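Local structure of urocanate hydratase (Paenibacillus sp. Soil724D2, 7NED) at residues A[253-258]-A[262-267]; A[12-15]-A[19-22]. The protein probably hydrates thiourocanate in bacterial ergothioneine breakdown, using NAD+ as its cofactor, and also binds urocanate in its active site. One frame throughout, in Å; residues are numbered along the deposited sequence.

Overall arrangement
Contact 1 is a buried loop pairing beside the NAD, in the Rossmann-like domain, whereas contact 2 lies nearer the outside of the chain, in the N-terminal domain, where a loop folds back on the start of helix 17-31. Their centres are 37 Å apart and they share no helix or strand. In contact 1 both segments belong to one long loop after strand 250-251, and most of the polar work is done against the dinucleotide or within segment 253-258. Contact 2, only partly buried, is instead held by a salt bridge and hydrogen bonds between its segments: a glutamate of the helix accepts from an arginine side chain and two backbone N-H groups, one of them weakly.

Contact 1: A[253-258]-A[262-267]; sequences DQTSAH and YGYVPS. With NAD (nicotinamide-adenine-dinucleotide), chain C.
The ring of Tyr264 has the adenine amino group over one face, NAD N6A standing 3.1 Å above its plane and displaced toward the rim, while Thr255 meets its edge, with OG1 3.4 Å from Tyr264 CD2. The methyl CB of Ala257 arrives obliquely, 4.2 Å from the same CD2. With CG anti to the backbone N (chi1 -164°), the phenol swings across Thr255, which brings its CD2 edge to OG1, and its hydroxyl is bound by Glu296 of helix 282-305; tyrosine thus offers a flat surface to the adenine and a polar end to the protein. The second flat group, the His258 ring, has NAD O2D over one face, and its ND1 makes a weak bond of 2.7 Å to NAD O3D; Tyr485 and Trp119 also meet this ring.

Thr255 uses its two branches differently. Its methyl CG2 lies over the adenine, 3.7 Å from NAD C4A, while OG1 donates to the syn lone pair of Asp253 OD1 at 2.6 Å. The same oxygen takes Thr255 N at 2.8 Å from 52° above the carboxylate plane, which closes an Asx turn and fixes the threonine's rotation; Asn315 adds a further bond to OD1. Ser256 then centres an inverse gamma turn, bringing its carbonyl against Gly263, whose CA-H points at that oxygen. A CB on Gly263 would collide with Ser256 O, so glycine suits this close approach. Beyond it, Val265 N donates almost straight (172°) to NAD N7A at 2.9 Å, and Val265 O receives a weak bond from N6A and another from Asn233, so that backbone N-H and C=O meet the adenine edge. The two segments together form a wall of the NAD pocket, built on the loop after strand 250-251 in the parallel sheet of a Rossmann-like domain.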
# COMPACT_ATOMS: atom_id res chain seq x y z
N ASP A 253 2.24 -18.66 -23.15
CA ASP A 253 2.91 -17.52 -23.75
C ASP A 253 3.64 -16.81 -22.62
O ASP A 253 3.12 -16.74 -21.51
CB ASP A 253 1.90 -16.58 -24.42
CG ASP A 253 2.56 -15.31 -24.97
OD1 ASP A 253 2.85 -14.37 -24.18
OD2 ASP A 253 2.83 -15.25 -26.18
N GLN A 254 4.84 -16.33 -22.89
CA GLN A 254 5.45 -15.49 -21.89
C GLN A 254 6.20 -14.37 -22.57
O GLN A 254 7.30 -13.98 -22.17
CB GLN A 254 6.33 -16.30 -20.95
CG GLN A 254 6.27 -15.69 -19.55
CD GLN A 254 7.02 -16.52 -18.56
OE1 GLN A 254 7.83 -17.38 -18.92
NE2 GLN A 254 6.63 -16.38 -17.28
N THR A 255 5.51 -13.74 -23.50
CA THR A 255 5.97 -12.54 -24.10
C THR A 255 5.68 -11.41 -23.08
O THR A 255 4.94 -11.52 -22.15
CB THR A 255 5.20 -12.21 -25.38
OG1 THR A 255 3.84 -12.11 -25.09
CG2 THR A 255 5.42 -13.26 -26.46
N SER A 256 6.14 -10.23 -23.41
CA SER A 256 5.86 -9.08 -22.60
C SER A 256 4.49 -8.45 -22.98
O SER A 256 4.45 -7.34 -23.33
CB SER A 256 6.98 -8.06 -22.73
OG SER A 256 7.24 -7.82 -24.09
N ALA A 257 3.39 -9.19 -22.87
CA ALA A 257 2.08 -8.76 -23.21
C ALA A 257 1.53 -7.74 -22.24
O ALA A 257 0.57 -7.14 -22.52
CB ALA A 257 1.12 -9.92 -23.37
N HIS A 258 2.16 -7.57 -21.11
CA HIS A 258 1.68 -6.58 -20.16
C HIS A 258 1.93 -5.15 -20.62
O HIS A 258 1.37 -4.21 -20.02
CB HIS A 258 2.38 -6.77 -18.81
CG HIS A 258 3.85 -6.48 -18.85
ND1 HIS A 258 4.76 -7.34 -19.45
CD2 HIS A 258 4.57 -5.44 -18.37
CE1 HIS A 258 5.98 -6.83 -19.34
NE2 HIS A 258 5.89 -5.68 -18.68
N TYR A 262 6.36 -0.95 -24.73
CA TYR A 262 7.72 -1.42 -24.63
C TYR A 262 7.86 -2.93 -24.73
O TYR A 262 8.99 -3.41 -24.75
CB TYR A 262 8.34 -0.95 -23.31
CG TYR A 262 8.35 0.57 -23.21
CD1 TYR A 262 7.30 1.26 -22.63
CD2 TYR A 262 9.39 1.30 -23.77
CE1 TYR A 262 7.32 2.66 -22.55
CE2 TYR A 262 9.42 2.66 -23.71
CZ TYR A 262 8.39 3.34 -23.11
OH TYR A 262 8.45 4.70 -23.07
N GLY A 263 6.75 -3.68 -24.77
CA GLY A 263 6.80 -5.13 -24.66
C GLY A 263 6.45 -5.83 -25.96
O GLY A 263 7.31 -6.08 -26.80
N TYR A 264 5.17 -6.10 -26.15
CA TYR A 264 4.70 -6.99 -27.22
C TYR A 264 4.92 -6.41 -28.62
O TYR A 264 4.45 -5.30 -28.93
CB TYR A 264 3.21 -7.27 -27.01
CG TYR A 264 2.77 -8.43 -27.81
CD1 TYR A 264 2.50 -8.30 -29.16
CD2 TYR A 264 2.68 -9.69 -27.23
CE1 TYR A 264 2.12 -9.41 -29.93
CE2 TYR A 264 2.28 -10.80 -27.98
CZ TYR A 264 2.01 -10.65 -29.32
OH TYR A 264 1.62 -11.75 -30.05
N VAL A 265 5.59 -7.17 -29.48
CA VAL A 265 5.88 -6.73 -30.84
C VAL A 265 4.71 -7.12 -31.74
O VAL A 265 4.43 -8.33 -31.86
CB VAL A 265 7.18 -7.33 -31.37
CG1 VAL A 265 7.41 -6.81 -32.77
CG2 VAL A 265 8.34 -6.97 -30.42
N PRO A 266 4.05 -6.17 -32.39
CA PRO A 266 2.91 -6.51 -33.23
C PRO A 266 3.36 -7.29 -34.44
O PRO A 266 4.52 -7.23 -34.84
CB PRO A 266 2.35 -5.15 -33.65
CG PRO A 266 2.95 -4.15 -32.72
CD PRO A 266 4.31 -4.73 -32.37
N SER A 267 2.41 -8.01 -35.04
CA SER A 267 2.70 -8.65 -36.31
C SER A 267 3.08 -7.58 -37.33
O SER A 267 2.50 -6.50 -37.35
CB SER A 267 1.48 -9.43 -36.82
OG SER A 267 1.80 -10.07 -38.05
PA NAD C . 11.18 -9.51 -21.43
O1A NAD C . 10.52 -8.27 -22.02
O2A NAD C . 12.60 -9.63 -21.03
O5B NAD C . 11.11 -10.59 -22.74
C5B NAD C . 9.93 -10.57 -23.43
C4B NAD C . 10.25 -11.40 -24.75
O4B NAD C . 9.16 -11.47 -25.63
C3B NAD C . 11.37 -10.56 -25.45
O3B NAD C . 12.42 -11.37 -25.78
C2B NAD C . 10.65 -10.03 -26.73
O2B NAD C . 11.47 -10.02 -27.84
C1B NAD C . 9.67 -11.18 -26.95
N9A NAD C . 8.48 -10.82 -27.71
C8A NAD C . 7.72 -9.65 -27.68
N7A NAD C . 6.71 -9.67 -28.51
C5A NAD C . 6.77 -10.92 -29.10
C6A NAD C . 5.97 -11.55 -30.08
N6A NAD C . 4.89 -10.94 -30.61
N1A NAD C . 6.27 -12.82 -30.49
C2A NAD C . 7.38 -13.37 -29.94
N3A NAD C . 8.23 -12.89 -29.01
C4A NAD C . 7.89 -11.65 -28.62
O3 NAD C . 10.04 -9.96 -20.46
PN NAD C . 10.32 -11.08 -19.36
O1N NAD C . 11.06 -10.76 -18.10
O2N NAD C . 10.58 -12.38 -20.10
O5D NAD C . 8.76 -11.40 -18.71
C5D NAD C . 7.79 -11.77 -19.70
C4D NAD C . 6.44 -11.86 -19.05
O4D NAD C . 6.50 -12.63 -17.86
C3D NAD C . 6.17 -10.35 -18.55
O3D NAD C . 4.83 -9.96 -18.79
C2D NAD C . 6.42 -10.42 -17.00
O2D NAD C . 5.61 -9.63 -16.23
C1D NAD C . 5.79 -11.84 -16.94
N1N NAD C . 5.77 -12.53 -15.64
C2N NAD C . 4.88 -11.93 -14.77
C3N NAD C . 4.65 -12.45 -13.51
C7N NAD C . 3.68 -11.67 -12.61
O7N NAD C . 3.03 -12.18 -11.69
N7N NAD C . 3.60 -10.30 -12.80
C4N NAD C . 5.34 -13.63 -13.18
C5N NAD C . 6.22 -14.20 -14.09
C6N NAD C . 6.42 -13.65 -15.36

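Contact 2: A[12-15]-A[19-22]; sequences LRCK and QEAL
A loop doubling back on the first turns of the helix it leads into is the element here: residues 12-15 precede helix 17-31 of the urocanase N-terminal domain, and Glu20 ties the two together. The carboxylate divides its work between its oxygens. OE1 accepts Arg13 N at 2.7 Å, from above the carboxylate plane, and more weakly Cys14 N at 3.1 Å, giving two successive loop amides a common acceptor. OE2 takes the arginine side chain as a salt bridge: NE approaches the syn lone pair at 2.9 Å, and NH2 comes from above the carboxylate plane at 3.0 Å. Both nitrogens present their N-H in the guanidinium plane, which is turned 49° from the carboxylate. Glu20 reaches them with CG anti to its backbone N (chi1 -180°) and a bend at chi2 of 79°; the length of a glutamate lets one carboxylate meet both the amides and the guanidinium. An alanine here is likely to leave the Arg13 guanidinium without one of its charge partners and the two loop amides without their shared acceptor.

Apolar atoms fill in around the bridge. Leu12 CD2 lies 3.7 Å from Glu20 CB, crossing the aliphatic base of the glutamate, and Cys14 CB rests 3.8 Å from Gln19 CB, its small side chain admitting the helix closely. Further along helix 17-31, Glu27 pairs with Arg13 NH1 and Arg24 with Glu20 OE2, extending the charged network. Gln19 NE2 binds Leu65 O just past helix 52-64, Lys15 NZ pairs with Glu66 and with Glu64 O at that helix's end, and Ala21 and Leu22 pack on strand 490-498.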
# COMPACT_ATOMS: atom_id res chain seq x y z
N LEU A 12 35.21 -5.35 1.45
CA LEU A 12 34.06 -4.48 1.70
C LEU A 12 34.23 -3.11 1.06
O LEU A 12 35.28 -2.47 1.21
CB LEU A 12 33.86 -4.32 3.20
CG LEU A 12 33.23 -5.48 3.97
CD1 LEU A 12 33.13 -5.08 5.46
CD2 LEU A 12 31.85 -5.75 3.40
N ARG A 13 33.20 -2.63 0.35
CA ARG A 13 33.16 -1.23 -0.02
C ARG A 13 32.28 -0.41 0.91
O ARG A 13 32.38 0.82 0.92
CB ARG A 13 32.66 -1.08 -1.46
CG ARG A 13 33.57 -1.86 -2.42
CD ARG A 13 32.89 -2.01 -3.75
NE ARG A 13 31.73 -2.87 -3.58
CZ ARG A 13 30.82 -3.04 -4.52
NH1 ARG A 13 30.96 -2.40 -5.67
NH2 ARG A 13 29.79 -3.84 -4.31
N CYS A 14 31.46 -1.07 1.70
CA CYS A 14 30.54 -0.45 2.62
C CYS A 14 31.04 -0.66 4.03
O CYS A 14 32.06 -1.31 4.26
CB CYS A 14 29.14 -1.05 2.47
SG CYS A 14 28.54 -0.98 0.79
N LYS A 15 30.29 -0.12 4.99
CA LYS A 15 30.69 -0.20 6.38
C LYS A 15 30.46 -1.57 6.99
O LYS A 15 31.06 -1.86 8.02
CB LYS A 15 29.94 0.86 7.20
CG LYS A 15 30.47 2.26 6.91
CD LYS A 15 29.82 3.29 7.71
CE LYS A 15 30.48 4.64 7.46
NZ LYS A 15 29.59 5.71 7.97
N GLN A 19 25.17 -4.06 4.45
CA GLN A 19 25.06 -3.01 3.46
C GLN A 19 25.69 -3.46 2.14
O GLN A 19 25.12 -3.26 1.07
CB GLN A 19 25.75 -1.75 3.97
CG GLN A 19 25.24 -1.21 5.34
CD GLN A 19 26.00 -1.78 6.52
OE1 GLN A 19 26.28 -2.98 6.58
NE2 GLN A 19 26.35 -0.92 7.46
N GLU A 20 26.85 -4.08 2.22
CA GLU A 20 27.51 -4.57 1.01
C GLU A 20 26.62 -5.53 0.23
O GLU A 20 26.60 -5.53 -1.02
CB GLU A 20 28.83 -5.24 1.40
CG GLU A 20 29.64 -5.79 0.21
CD GLU A 20 30.42 -4.70 -0.53
OE1 GLU A 20 30.73 -3.65 0.08
OE2 GLU A 20 30.77 -4.91 -1.73
N ALA A 21 25.88 -6.38 0.95
CA ALA A 21 25.03 -7.35 0.28
C ALA A 21 24.00 -6.65 -0.59
O ALA A 21 23.81 -7.01 -1.76
CB ALA A 21 24.34 -8.27 1.31
N LEU A 22 23.36 -5.61 -0.06
CA LEU A 22 22.37 -4.90 -0.85
C LEU A 22 23.02 -4.21 -2.04
O LEU A 22 22.42 -4.17 -3.12
CB LEU A 22 21.61 -3.87 0.02
CG LEU A 22 20.93 -4.51 1.24
CD1 LEU A 22 20.19 -3.44 2.09
CD2 LEU A 22 19.98 -5.67 0.83